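Side-chain contacts in mannose-6-phosphate isomerase (Bacillus subtilis, PDB 1QWR), which catalyses the reversible isomerisation of D-mannose 6-phosphate to D-fructose 6-phosphate with the help of one zinc ion per subunit: residues A[104-109]-A[214-219]; A[17-22]-A[208-213]; A[66-71]-A[76-81]; A[167-172]-A[228-233]; A[244-247]-A[252-255]. All blocks are in the same frame, centred on the assembly; numbering follows the deposited sequence. Where two conformers were deposited one is given.

Interaction 1. Residues A[104-109]-A[214-219]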
# COMPACT_ATOMS: atom_id res chain seq x y z
N ASP A 104 4.33 8.07 -13.95
CA ASP A 104 5.08 9.26 -13.54
C ASP A 104 5.00 10.42 -14.55
O ASP A 104 4.92 11.61 -14.18
CB ASP A 104 6.56 8.93 -13.32
CG ASP A 104 6.80 8.06 -12.10
OD1 ASP A 104 5.89 7.93 -11.24
OD2 ASP A 104 7.94 7.52 -11.98
N TYR A 105 5.06 10.09 -15.83
CA TYR A 105 5.00 11.14 -16.85
C TYR A 105 3.67 11.87 -16.85
O TYR A 105 3.62 13.10 -16.77
CB TYR A 105 5.23 10.55 -18.24
CG TYR A 105 5.03 11.57 -19.33
CD1 TYR A 105 5.95 12.60 -19.53
CD2 TYR A 105 3.88 11.54 -20.13
CE1 TYR A 105 5.74 13.58 -20.51
CE2 TYR A 105 3.65 12.51 -21.10
CZ TYR A 105 4.59 13.53 -21.28
OH TYR A 105 4.35 14.49 -22.23
N TYR A 106 2.58 11.12 -16.95
CA TYR A 106 1.27 11.74 -17.00
C TYR A 106 0.94 12.48 -15.72
O TYR A 106 0.35 13.56 -15.77
CB TYR A 106 0.18 10.72 -17.28
CG TYR A 106 -1.11 11.38 -17.73
CD1 TYR A 106 -1.34 11.65 -19.09
CD2 TYR A 106 -2.10 11.74 -16.81
CE1 TYR A 106 -2.52 12.27 -19.53
CE2 TYR A 106 -3.30 12.36 -17.23
CZ TYR A 106 -3.50 12.62 -18.59
OH TYR A 106 -4.66 13.25 -19.03
N ALA A 107 1.30 11.89 -14.58
CA ALA A 107 1.03 12.50 -13.29
C ALA A 107 1.80 13.80 -13.15
O ALA A 107 1.26 14.82 -12.71
CB ALA A 107 1.43 11.55 -12.15
N GLY A 108 3.07 13.77 -13.54
CA GLY A 108 3.91 14.95 -13.44
C GLY A 108 3.39 16.05 -14.35
O GLY A 108 3.33 17.20 -13.96
N GLU A 109 3.00 15.68 -15.57
CA GLU A 109 2.48 16.64 -16.54
C GLU A 109 1.11 17.22 -16.19
O GLU A 109 0.87 18.42 -16.39
CB GLU A 109 2.40 16.00 -17.93
CG GLU A 109 3.76 15.76 -18.57
CD GLU A 109 4.54 17.04 -18.71
OE1 GLU A 109 4.09 17.93 -19.46
OE2 GLU A 109 5.61 17.18 -18.07
N PHE A 214 -13.22 11.34 -16.00
CA PHE A 214 -13.37 10.52 -17.20
C PHE A 214 -12.26 10.68 -18.25
O PHE A 214 -11.64 9.70 -18.65
CB PHE A 214 -14.75 10.82 -17.82
CG PHE A 214 -15.25 9.73 -18.74
CD1 PHE A 214 -14.51 8.57 -18.97
CD2 PHE A 214 -16.48 9.86 -19.39
CE1 PHE A 214 -14.97 7.57 -19.82
CE2 PHE A 214 -16.96 8.86 -20.25
CZ PHE A 214 -16.20 7.72 -20.46
N ALA A 215 -12.03 11.91 -18.70
CA ALA A 215 -11.02 12.18 -19.73
C ALA A 215 -9.64 11.73 -19.29
O ALA A 215 -8.96 10.99 -20.01
CB ALA A 215 -10.99 13.69 -20.05
N LYS A 216 -9.23 12.16 -18.11
CA LYS A 216 -7.92 11.78 -17.61
C LYS A 216 -7.77 10.28 -17.46
O LYS A 216 -6.71 9.73 -17.75
CB LYS A 216 -7.63 12.49 -16.29
CG LYS A 216 -7.27 13.96 -16.45
CD LYS A 216 -6.87 14.60 -15.14
CE LYS A 216 -6.32 15.99 -15.34
NZ LYS A 216 -5.87 16.59 -14.06
N ALA A 217 -8.83 9.61 -17.00
CA ALA A 217 -8.77 8.16 -16.83
C ALA A 217 -8.55 7.49 -18.18
O ALA A 217 -7.73 6.58 -18.33
CB ALA A 217 -10.07 7.64 -16.20
N VAL A 218 -9.30 7.94 -19.17
CA VAL A 218 -9.16 7.33 -20.50
C VAL A 218 -7.76 7.61 -21.06
O VAL A 218 -7.13 6.73 -21.65
CB VAL A 218 -10.25 7.86 -21.45
CG1 VAL A 218 -10.06 7.27 -22.83
CG2 VAL A 218 -11.63 7.44 -20.90
N ASN A 219 -7.27 8.82 -20.85
CA ASN A 219 -5.92 9.17 -21.32
C ASN A 219 -4.84 8.33 -20.62
O ASN A 219 -3.87 7.91 -21.24
CB ASN A 219 -5.64 10.65 -21.07
CG ASN A 219 -6.13 11.53 -22.20
OD1 ASN A 219 -5.52 11.56 -23.28
ND2 ASN A 219 -7.22 12.24 -21.97
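Asn219, whose CB lies against the Tyr106 hydroxyl, grips the carbonyl O of Ala215 with two of its own nitrogens. Its backbone N makes the ordinary helical bond, while ND2 reaches the same Ala215 O at 2.9 Å. The amide donor stands well above the carbonyl plane, 62° out of it, a bent side-chain bond that helps to hold the asparagine amide against its own turn. The contact is a helix-to-helix touch at the protein surface, where the short helices 104-110 and 214-220 are bridged by a single aromatic side chain. With CG anti to the backbone N (chi1 -163°), Tyr106 stretches away from its helix and spans a gap in which the nearest CA atoms, those of Tyr106 and Asn219, are 8.8 Å apart. Only the far end of the phenol does the touching: OH approaches Asn219 CB at 3.4 Å, and CE1 and CZ follow close behind. The ring and amide planes are only 18° apart, but the groups are not stacked: Asn219 meets the ring obliquely with CB, and no hydrogen bond joins the segments. A phenylalanine here would probably keep the ring in place but leave a gap beside Asn219 CB and the aliphatic stem of Lys216, which the hydroxyl now fills. That lysine runs extended past the phenol, and its ammonium forms a salt bridge with Glu111, just beyond helix 104-110, so a charged link accompanies the aromatic one. Beside the hydroxyl, Lys216 CG sits 3.7 Å from Tyr106 OH.

Interaction 2. Residues A[17-22]-A[208-213]. With SO4 (sulfate ion), chain C.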
# COMPACT_ATOMS: atom_id res chain seq x y z
N GLU A 17 -11.10 9.01 6.21
CA GLU A 17 -12.49 8.55 6.09
C GLU A 17 -12.82 8.26 4.62
O GLU A 17 -12.32 8.93 3.72
CB GLU A 17 -13.45 9.62 6.61
CG GLU A 17 -13.42 9.79 8.10
CD GLU A 17 -14.29 10.96 8.56
OE1 GLU A 17 -15.45 11.06 8.10
OE2 GLU A 17 -13.80 11.76 9.38
N LYS A 18 -13.66 7.26 4.39
CA LYS A 18 -14.07 6.89 3.04
C LYS A 18 -15.50 6.40 3.10
O LYS A 18 -15.90 5.73 4.06
CB LYS A 18 -13.18 5.76 2.51
CG LYS A 18 -11.75 6.17 2.17
CD LYS A 18 -11.71 6.92 0.84
CE LYS A 18 -10.27 7.33 0.49
NZ LYS A 18 -10.15 7.94 -0.87
N ILE A 19 -16.28 6.70 2.07
CA ILE A 19 -17.66 6.24 2.09
C ILE A 19 -17.70 4.72 2.13
O ILE A 19 -18.65 4.15 2.64
CB ILE A 19 -18.46 6.75 0.85
CG1 ILE A 19 -17.92 6.12 -0.44
CG2 ILE A 19 -18.37 8.26 0.77
CD1 ILE A 19 -18.77 6.48 -1.70
N TRP A 20 -16.65 4.07 1.61
CA TRP A 20 -16.59 2.62 1.59
C TRP A 20 -15.85 2.03 2.80
O TRP A 20 -15.63 0.82 2.89
CB TRP A 20 -15.93 2.13 0.29
CG TRP A 20 -14.63 2.82 -0.06
CD1 TRP A 20 -14.46 3.85 -0.95
CD2 TRP A 20 -13.32 2.52 0.46
NE1 TRP A 20 -13.13 4.21 -1.02
CE2 TRP A 20 -12.41 3.41 -0.17
CE3 TRP A 20 -12.83 1.59 1.39
CZ2 TRP A 20 -11.03 3.39 0.11
CZ3 TRP A 20 -11.47 1.57 1.66
CH2 TRP A 20 -10.58 2.47 1.02
N GLY A 21 -15.47 2.91 3.72
CA GLY A 21 -14.74 2.47 4.90
C GLY A 21 -15.62 1.91 6.01
O GLY A 21 -16.86 1.98 5.95
N GLY A 22 -14.97 1.36 7.03
CA GLY A 22 -15.69 0.79 8.16
C GLY A 22 -14.95 1.01 9.47
O GLY A 22 -14.36 2.07 9.67
N SER A 208 -22.59 15.13 -1.13
CA SER A 208 -22.15 15.41 -2.50
C SER A 208 -21.48 14.21 -3.14
O SER A 208 -20.77 13.46 -2.46
CB SER A 208 -21.19 16.60 -2.51
OG SER A 208 -21.81 17.78 -2.03
N PRO A 209 -21.68 14.01 -4.45
CA PRO A 209 -21.08 12.89 -5.19
C PRO A 209 -19.57 13.07 -5.26
O PRO A 209 -19.09 14.20 -5.24
CB PRO A 209 -21.70 12.99 -6.59
CG PRO A 209 -22.83 14.00 -6.45
CD PRO A 209 -22.35 14.93 -5.38
N ARG A 210 -18.81 11.98 -5.33
CA ARG A 210 -17.37 12.13 -5.41
C ARG A 210 -16.95 12.43 -6.85
O ARG A 210 -17.61 11.99 -7.80
CB ARG A 210 -16.67 10.88 -4.88
CG ARG A 210 -17.06 10.60 -3.41
CD ARG A 210 -16.06 9.68 -2.74
NE ARG A 210 -16.02 8.35 -3.35
CZ ARG A 210 -15.00 7.51 -3.20
NH1 ARG A 210 -13.94 7.87 -2.47
NH2 ARG A 210 -15.02 6.31 -3.79
N GLU A 211 -15.87 13.18 -6.99
CA GLU A 211 -15.34 13.59 -8.30
C GLU A 211 -14.94 12.45 -9.23
O GLU A 211 -14.30 11.49 -8.80
CB GLU A 211 -14.11 14.47 -8.09
CG GLU A 211 -14.32 15.94 -8.36
CD GLU A 211 -12.99 16.69 -8.35
OE1 GLU A 211 -12.17 16.44 -9.26
OE2 GLU A 211 -12.78 17.51 -7.43
N LEU A 212 -15.32 12.56 -10.50
CA LEU A 212 -14.96 11.57 -11.51
C LEU A 212 -14.00 12.30 -12.45
O LEU A 212 -14.06 13.53 -12.57
CB LEU A 212 -16.20 11.06 -12.26
CG LEU A 212 -17.30 10.41 -11.41
CD1 LEU A 212 -18.38 9.82 -12.35
CD2 LEU A 212 -16.72 9.31 -10.53
N HIS A 213 -13.11 11.57 -13.11
CA HIS A 213 -12.12 12.17 -14.00
C HIS A 213 -12.11 11.31 -15.26
O HIS A 213 -11.13 10.63 -15.54
CB HIS A 213 -10.74 12.13 -13.34
CG HIS A 213 -10.77 12.33 -11.85
ND1 HIS A 213 -10.50 13.54 -11.25
CD2 HIS A 213 -11.07 11.47 -10.85
CE1 HIS A 213 -10.63 13.42 -9.94
NE2 HIS A 213 -10.98 12.17 -9.67
S SO4 C . -11.30 5.47 -3.90
O1 SO4 C . -12.49 4.79 -4.45
O2 SO4 C . -11.61 6.06 -2.60
O3 SO4 C . -10.82 6.50 -4.84
O4 SO4 C . -10.23 4.46 -3.72
O HOH W 1 -12.50 10.12 -0.70
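Trp20 and Arg210 cross at about a right angle, with indole and guanidinium planes 66° apart, and Arg210 NH2 arrives at the indole edge, 3.8 Å from Trp20 CD1. Ile19 and Arg210 extend toward each other from opposite directions, and Ile19 lays CG1 over one face of the guanidinium, while its CD1 comes to 3.7 Å from Arg210 NE. Lys18 lays CB over the centre of one face of the Trp20 ring, and the bend at chi2 (-77°) then turns the rest of the chain so that NZ reaches the bound sulfate. All three donors therefore converge on one sulfate oxygen. O2 accepts from Lys18 NZ and, at 2.9 Å, from Trp20 NE1 in a nearly straight bond (165°); Arg210 NH1 reaches the same O2 at 3.0 Å, while NH2 takes O1. A water accepting from both Lys18 NZ and Arg210 NH1 ties the two cations together. In the second shell, Asp199 forms a salt bridge with Arg210 NE and so helps to set the guanidinium. Ser97, Lys99 and Arg196, the last a probable active-site residue, complete the grip on the anion. With zinc about 8 Å from the Trp20 side chain, the sulfate, probably from the crystallisation liquor, sits in a cationic pocket consistent with a site for the substrate's phosphate.

Interaction 3. Residues A[66-71]-A[76-81]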
# COMPACT_ATOMS: atom_id res chain seq x y z
N GLU A 66 10.34 15.38 6.78
CA GLU A 66 11.49 16.04 7.39
C GLU A 66 12.68 15.06 7.49
O GLU A 66 13.83 15.44 7.32
CB GLU A 66 11.13 16.60 8.78
CG GLU A 66 12.30 17.27 9.50
CD GLU A 66 11.86 18.15 10.66
OE1 GLU A 66 12.75 18.65 11.39
OE2 GLU A 66 10.65 18.35 10.84
N LEU A 67 12.39 13.79 7.75
CA LEU A 67 13.46 12.79 7.80
C LEU A 67 14.08 12.63 6.42
O LEU A 67 15.29 12.61 6.25
CB LEU A 67 12.91 11.44 8.27
CG LEU A 67 12.87 11.18 9.77
CD1 LEU A 67 12.67 9.68 9.99
CD2 LEU A 67 14.18 11.62 10.41
N TRP A 68 13.24 12.54 5.40
CA TRP A 68 13.79 12.39 4.05
C TRP A 68 14.64 13.60 3.63
O TRP A 68 15.73 13.45 3.07
CB TRP A 68 12.66 12.20 3.03
CG TRP A 68 13.15 12.02 1.66
CD1 TRP A 68 13.21 12.96 0.64
CD2 TRP A 68 13.57 10.79 1.09
NE1 TRP A 68 13.63 12.36 -0.52
CE2 TRP A 68 13.86 11.03 -0.28
CE3 TRP A 68 13.72 9.50 1.59
CZ2 TRP A 68 14.29 10.02 -1.14
CZ3 TRP A 68 14.15 8.49 0.73
CH2 TRP A 68 14.43 8.76 -0.61
N GLU A 69 14.16 14.80 3.93
CA GLU A 69 14.88 15.98 3.48
C GLU A 69 16.08 16.39 4.32
O GLU A 69 17.08 16.88 3.78
CB GLU A 69 13.91 17.15 3.33
CG GLU A 69 12.75 16.82 2.37
CD GLU A 69 11.84 18.02 2.12
OE1 GLU A 69 11.99 19.03 2.84
OE2 GLU A 69 10.99 17.94 1.20
N GLU A 70 15.99 16.17 5.62
CA GLU A 70 17.08 16.55 6.52
C GLU A 70 17.97 15.43 7.02
O GLU A 70 19.06 15.70 7.53
CB GLU A 70 16.52 17.30 7.72
CG GLU A 70 15.63 18.47 7.34
CD GLU A 70 15.18 19.26 8.55
OE1 GLU A 70 14.84 18.63 9.57
OE2 GLU A 70 15.16 20.50 8.46
N HIS A 71 17.52 14.19 6.89
CA HIS A 71 18.33 13.06 7.36
C HIS A 71 18.38 11.89 6.39
O HIS A 71 18.13 10.74 6.79
CB HIS A 71 17.78 12.58 8.71
CG HIS A 71 17.66 13.67 9.73
ND1 HIS A 71 18.74 14.17 10.42
CD2 HIS A 71 16.59 14.41 10.12
CE1 HIS A 71 18.35 15.17 11.20
NE2 HIS A 71 17.06 15.34 11.03
N GLY A 76 19.98 5.56 3.61
CA GLY A 76 21.12 5.16 2.79
C GLY A 76 21.54 6.13 1.72
O GLY A 76 22.21 5.76 0.75
N GLY A 77 21.16 7.39 1.89
CA GLY A 77 21.52 8.42 0.93
C GLY A 77 20.95 8.26 -0.46
O GLY A 77 21.50 8.81 -1.41
N VAL A 78 19.85 7.54 -0.61
CA VAL A 78 19.28 7.35 -1.95
C VAL A 78 18.73 8.65 -2.53
O VAL A 78 18.33 9.56 -1.80
CB VAL A 78 18.18 6.29 -1.94
CG1 VAL A 78 18.80 4.92 -1.71
CG2 VAL A 78 17.17 6.60 -0.87
N GLU A 79 18.74 8.71 -3.85
CA GLU A 79 18.28 9.88 -4.60
C GLU A 79 16.77 10.00 -4.73
O GLU A 79 16.04 9.01 -4.64
CB GLU A 79 18.87 9.84 -6.01
CG GLU A 79 19.56 11.12 -6.41
CD GLU A 79 20.88 11.31 -5.69
OE1 GLU A 79 20.88 11.29 -4.43
OE2 GLU A 79 21.90 11.48 -6.38
N GLY A 80 16.32 11.24 -4.95
CA GLY A 80 14.90 11.49 -5.13
C GLY A 80 14.44 12.72 -4.37
O GLY A 80 14.89 12.99 -3.25
N ASP A 81 13.55 13.49 -4.98
CA ASP A 81 13.06 14.69 -4.31
C ASP A 81 12.18 14.33 -3.12
O ASP A 81 12.07 15.10 -2.17
CB ASP A 81 12.20 15.56 -5.25
CG ASP A 81 12.96 16.05 -6.47
OD1 ASP A 81 14.15 16.40 -6.35
OD2 ASP A 81 12.35 16.10 -7.56
O HOH W 2 10.33 15.62 0.03
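The indole of Trp68 meets the 76-81 segment with its rim: the carbonyl groups of Glu79, Gly80 and Asp81 all lie at its edge, near the ring plane, while Val78 approaches obliquely. Other neighbours attend to the same ring, Arg72 through a cation-pi interaction and Phe75 with its ring inclined at about 55°. Trp68 holds CG anti to the backbone N (chi1 -179°), which carries the indole out from the helix to the 76-81 segment. At the edge, NE1 donates to Gly80 O at 3.1 Å. The acceptor is close to the indole plane, yet the donor stands 52° above the carbonyl plane, and the bond is noticeably bent. Farther along the rim, Trp68 CH2 packs on Val78 CG2 at 3.5 Å. This is a helix folded against its own return loop: helix 64-70 of the catalytic region ends, the chain turns, and the 76-81 segment passes the tryptophan on its way to strand 85-92. Gly80 suits the close passage, since a CB there would lie about 3.6 Å from Trp68 CZ2 and collide with the preceding carbonyl. A leucine in place of the tryptophan would probably leave Gly80 O without its indole donor and open a gap beside Val78. Arg72 also ties the two parts together, donating to the carbonyl oxygens of both Trp68 and Val78. A water donates to Glu69 OE2 at 2.7 Å and also to Asp81 O, adding a water-mediated link between helix and loop.

Interaction 4. Residues A[167-172]-A[228-233]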
# COMPACT_ATOMS: atom_id res chain seq x y z
N PHE A 167 -1.59 -11.99 -3.73
CA PHE A 167 -0.82 -10.77 -4.00
C PHE A 167 -1.09 -10.36 -5.43
O PHE A 167 -1.04 -11.19 -6.33
CB PHE A 167 0.68 -10.99 -3.84
CG PHE A 167 1.51 -9.75 -4.12
CD1 PHE A 167 1.84 -8.86 -3.09
CD2 PHE A 167 1.96 -9.47 -5.41
CE1 PHE A 167 2.63 -7.72 -3.34
CE2 PHE A 167 2.74 -8.32 -5.66
CZ PHE A 167 3.07 -7.45 -4.62
N TYR A 168 -1.41 -9.08 -5.62
CA TYR A 168 -1.67 -8.54 -6.96
C TYR A 168 -0.83 -7.30 -7.24
O TYR A 168 -0.79 -6.38 -6.43
CB TYR A 168 -3.15 -8.18 -7.14
CG TYR A 168 -4.06 -9.37 -7.02
CD1 TYR A 168 -4.59 -9.74 -5.79
CD2 TYR A 168 -4.29 -10.20 -8.12
CE1 TYR A 168 -5.33 -10.93 -5.65
CE2 TYR A 168 -5.02 -11.38 -7.99
CZ TYR A 168 -5.53 -11.74 -6.76
OH TYR A 168 -6.19 -12.95 -6.61
N TYR A 169 -0.17 -7.29 -8.39
CA TYR A 169 0.64 -6.14 -8.78
C TYR A 169 -0.25 -5.32 -9.71
O TYR A 169 -0.88 -5.88 -10.62
CB TYR A 169 1.89 -6.64 -9.50
CG TYR A 169 2.86 -5.54 -9.85
CD1 TYR A 169 3.62 -4.94 -8.86
CD2 TYR A 169 3.03 -5.14 -11.16
CE1 TYR A 169 4.57 -3.96 -9.18
CE2 TYR A 169 3.97 -4.16 -11.49
CZ TYR A 169 4.73 -3.58 -10.49
OH TYR A 169 5.71 -2.68 -10.82
N VAL A 170 -0.30 -4.01 -9.49
CA VAL A 170 -1.17 -3.12 -10.27
C VAL A 170 -0.39 -1.99 -10.93
O VAL A 170 -0.26 -0.90 -10.38
CB VAL A 170 -2.26 -2.49 -9.37
CG1 VAL A 170 -3.34 -1.82 -10.24
CG2 VAL A 170 -2.87 -3.56 -8.47
N PRO A 171 0.15 -2.25 -12.13
CA PRO A 171 0.92 -1.23 -12.85
C PRO A 171 0.06 0.00 -13.07
O PRO A 171 -1.15 -0.12 -13.24
CB PRO A 171 1.25 -1.92 -14.17
CG PRO A 171 1.24 -3.38 -13.83
CD PRO A 171 0.08 -3.51 -12.88
N SER A 172 0.67 1.18 -13.06
CA SER A 172 -0.10 2.39 -13.33
C SER A 172 -0.67 2.16 -14.74
O SER A 172 -0.05 1.47 -15.57
CB SER A 172 0.80 3.61 -13.31
OG SER A 172 1.87 3.46 -14.24
N GLY A 228 -0.08 -8.64 -16.68
CA GLY A 228 1.35 -8.78 -16.56
C GLY A 228 1.68 -10.08 -15.85
O GLY A 228 0.78 -10.79 -15.39
N TYR A 229 2.96 -10.42 -15.75
CA TYR A 229 3.32 -11.64 -15.07
C TYR A 229 4.41 -11.44 -14.04
O TYR A 229 5.44 -10.83 -14.32
CB TYR A 229 3.76 -12.72 -16.06
CG TYR A 229 3.90 -14.06 -15.38
CD1 TYR A 229 2.76 -14.77 -15.00
CD2 TYR A 229 5.15 -14.58 -15.06
CE1 TYR A 229 2.87 -15.98 -14.31
CE2 TYR A 229 5.27 -15.79 -14.36
CZ TYR A 229 4.12 -16.48 -13.99
OH TYR A 229 4.22 -17.66 -13.29
N ILE A 230 4.17 -11.96 -12.83
CA ILE A 230 5.15 -11.87 -11.76
C ILE A 230 5.38 -13.27 -11.21
O ILE A 230 4.46 -14.07 -11.10
CB ILE A 230 4.69 -10.94 -10.60
CG1 ILE A 230 4.58 -9.49 -11.07
CG2 ILE A 230 5.71 -11.00 -9.45
CD1 ILE A 230 3.49 -9.23 -12.09
N ASP A 231 6.63 -13.56 -10.87
CA ASP A 231 6.96 -14.86 -10.32
C ASP A 231 7.31 -14.71 -8.85
O ASP A 231 8.15 -13.89 -8.49
CB ASP A 231 8.14 -15.47 -11.09
CG ASP A 231 9.35 -14.55 -11.12
OD1 ASP A 231 9.21 -13.41 -11.61
OD2 ASP A 231 10.42 -14.97 -10.66
N GLU A 232 6.65 -15.48 -8.00
CA GLU A 232 6.92 -15.41 -6.58
C GLU A 232 7.94 -16.48 -6.22
O GLU A 232 8.10 -17.46 -6.96
CB GLU A 232 5.63 -15.62 -5.79
CG GLU A 232 4.50 -14.70 -6.20
CD GLU A 232 3.20 -15.03 -5.50
OE1 GLU A 232 2.93 -16.23 -5.28
OE2 GLU A 232 2.44 -14.09 -5.18
N SER A 233 8.63 -16.27 -5.11
CA SER A 233 9.64 -17.20 -4.59
C SER A 233 9.48 -17.28 -3.09
O SER A 233 9.08 -16.31 -2.44
CB SER A 233 11.06 -16.69 -4.87
OG SER A 233 11.44 -16.90 -6.21
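Tyr169 and Ile230 make the apolar half of this contact, the isoleucine methyl CD1 resting 4.0 Å from Tyr169 CB. The other half is mixed in character: Glu232 OE2 comes to 3.8 Å from Phe167 CB. Strand 167-170, which pairs antiparallel with strand 119-126, here meets the linker that leads into strand 233-237, and the two are joined by side chains rather than as neighbouring strands. Their backbones stay well apart, the CA atoms of Tyr169 and Ile230 being 7.9 Å from each other, and no hydrogen bond crosses. The strand's alternation decides who takes part, since Phe167 and Tyr169 start out toward the linker and Tyr168 between them leaves on the other side. Both aromatic residues hold CG anti to the backbone N (chi1 180° in Phe167, -175° in Tyr169), which carries the rings onward and leaves the CB atoms to meet the linker. Ile230 bends at chi2 (67°), turning CD1 to the base of the tyrosine, where it lies oblique to the ring. Glu232, by contrast, reaches across with an extended chain.

One shell out, strand 240-247 backs the contact: Val246 touches Phe167, Tyr169 and Ile230 alike, and Phe245 stacks its ring on that of Phe167. The carbonyl O of Tyr169 is hydrogen-bonded to Tyr134 OH. Val170 shares backbone bonds with the zinc ligand Glu119, whose side chain is about 7 Å from that of Tyr169. At the polar end, Glu232 OE1 forms a long, weak ion pair with Lys243 NZ.

Interaction 5. Residues A[244-247]-A[252-255]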
# COMPACT_ATOMS: atom_id res chain seq x y z
N THR A 244 8.79 -13.75 -1.48
CA THR A 244 9.14 -12.60 -2.32
C THR A 244 7.99 -12.49 -3.31
O THR A 244 7.80 -13.37 -4.16
CB THR A 244 10.46 -12.84 -3.08
OG1 THR A 244 11.53 -13.01 -2.15
CG2 THR A 244 10.77 -11.67 -4.01
N PHE A 245 7.19 -11.43 -3.19
CA PHE A 245 6.04 -11.25 -4.08
C PHE A 245 6.40 -10.60 -5.39
O PHE A 245 5.86 -10.94 -6.44
CB PHE A 245 4.97 -10.39 -3.40
CG PHE A 245 4.34 -11.01 -2.20
CD1 PHE A 245 3.54 -12.15 -2.33
CD2 PHE A 245 4.49 -10.43 -0.94
CE1 PHE A 245 2.89 -12.70 -1.22
CE2 PHE A 245 3.85 -10.97 0.18
CZ PHE A 245 3.05 -12.11 0.05
N VAL A 246 7.31 -9.63 -5.34
CA VAL A 246 7.71 -8.92 -6.53
C VAL A 246 8.98 -8.13 -6.27
O VAL A 246 9.28 -7.72 -5.14
CB VAL A 246 6.58 -7.94 -7.01
CG1 VAL A 246 6.41 -6.78 -6.00
CG2 VAL A 246 6.91 -7.41 -8.40
N GLN A 247 9.74 -7.95 -7.34
CA GLN A 247 10.96 -7.17 -7.31
C GLN A 247 10.84 -6.33 -8.57
O GLN A 247 11.35 -6.69 -9.63
CB GLN A 247 12.17 -8.09 -7.34
CG GLN A 247 12.27 -8.90 -6.05
CD GLN A 247 13.50 -9.79 -6.00
OE1 GLN A 247 13.73 -10.58 -6.90
NE2 GLN A 247 14.28 -9.65 -4.95
N SER A 252 10.00 -3.64 -4.13
CA SER A 252 10.09 -5.10 -3.96
C SER A 252 9.29 -5.30 -2.67
O SER A 252 9.46 -4.54 -1.70
CB SER A 252 11.54 -5.55 -3.74
OG SER A 252 12.33 -5.36 -4.93
N VAL A 253 8.43 -6.31 -2.66
CA VAL A 253 7.59 -6.57 -1.50
C VAL A 253 7.71 -8.02 -1.07
O VAL A 253 7.76 -8.90 -1.93
CB VAL A 253 6.12 -6.24 -1.82
CG1 VAL A 253 5.24 -6.40 -0.54
CG2 VAL A 253 6.04 -4.80 -2.36
N TYR A 254 7.72 -8.24 0.24
CA TYR A 254 7.91 -9.58 0.82
C TYR A 254 7.04 -9.82 2.03
O TYR A 254 6.54 -8.90 2.66
CB TYR A 254 9.34 -9.73 1.33
CG TYR A 254 10.41 -9.27 0.40
CD1 TYR A 254 11.23 -10.19 -0.25
CD2 TYR A 254 10.64 -7.91 0.19
CE1 TYR A 254 12.24 -9.78 -1.08
CE2 TYR A 254 11.65 -7.48 -0.66
CZ TYR A 254 12.45 -8.43 -1.29
OH TYR A 254 13.51 -8.03 -2.10
N LYS A 255 6.89 -11.10 2.38
CA LYS A 255 6.15 -11.45 3.58
C LYS A 255 7.13 -12.23 4.47
O LYS A 255 7.84 -13.12 3.98
CB LYS A 255 4.93 -12.33 3.29
CG LYS A 255 4.22 -12.78 4.59
CD LYS A 255 2.78 -13.27 4.36
CE LYS A 255 2.74 -14.67 3.79
NZ LYS A 255 1.32 -15.20 3.84
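A beta hairpin of the cupin domain, strands 240-247 and 252-259, brings Phe245 and Val246 together opposite the single residue Val253. The strands run almost exactly antiparallel (175°). Phe245 N donates to Val253 O at 2.9 Å, in the carbonyl plane, and Val253 N in turn donates to Val246 O at 3.0 Å. Ser252 CA adds a CA-H...O contact to that same Val246 oxygen. Two residues facing one make this a classic beta bulge, and the near-helical backbone of Phe245 supplies the extra residue. The bulge shifts the register by one between the non-hydrogen-bonded pairs Thr244-Tyr254 and Gln247-Ser252.

On the face carrying those two pairs, Thr244 and Tyr254 lie side by side and point the same way, with Thr244 OG1 at the edge of the phenol ring, 3.4 Å from Tyr254 CD1. Gln247 crosses the tyrosine at about a right angle, amide and ring planes 88° apart, and its NE2 makes a weak hydrogen bond to Tyr254 OH. The stronger partner of that hydroxyl is His318 on the neighbouring strand 312-318. On the other face, Val246 CG1 meets Val253 CG2 at 4.2 Å. Phe245, its CG anti to the carbonyl carbon (chi1 -66°), lays its ring along the partner strand, where CE2 touches Lys255 CB at 3.6 Å; the lysine's amine goes on to Tyr122 OH.

Overall arrangement
Interactions 4 and 5 are close neighbours, their centres 9 Å apart: the 228-233 linker runs directly beside strand 240-247, with a probable hydrogen bond from Thr244 N to Ser233 O (2.7 Å). Interactions 1 and 2 share a continuous stretch of chain, because 208-213 leads straight into helix 214-220, although their centres are about 20 Å apart. Interaction 2 holds the sulfate next to Arg196, the probable active-site residue; interaction 1 is at the surface, with Tyr106 and Lys216 side chains about 9 Å from those of His101 and Arg196 respectively. Interaction 4 lies farther from the metal, the Tyr169 side chain being about 12 Å from the zinc. Interaction 3 is plain packing, remote from the annotated sites.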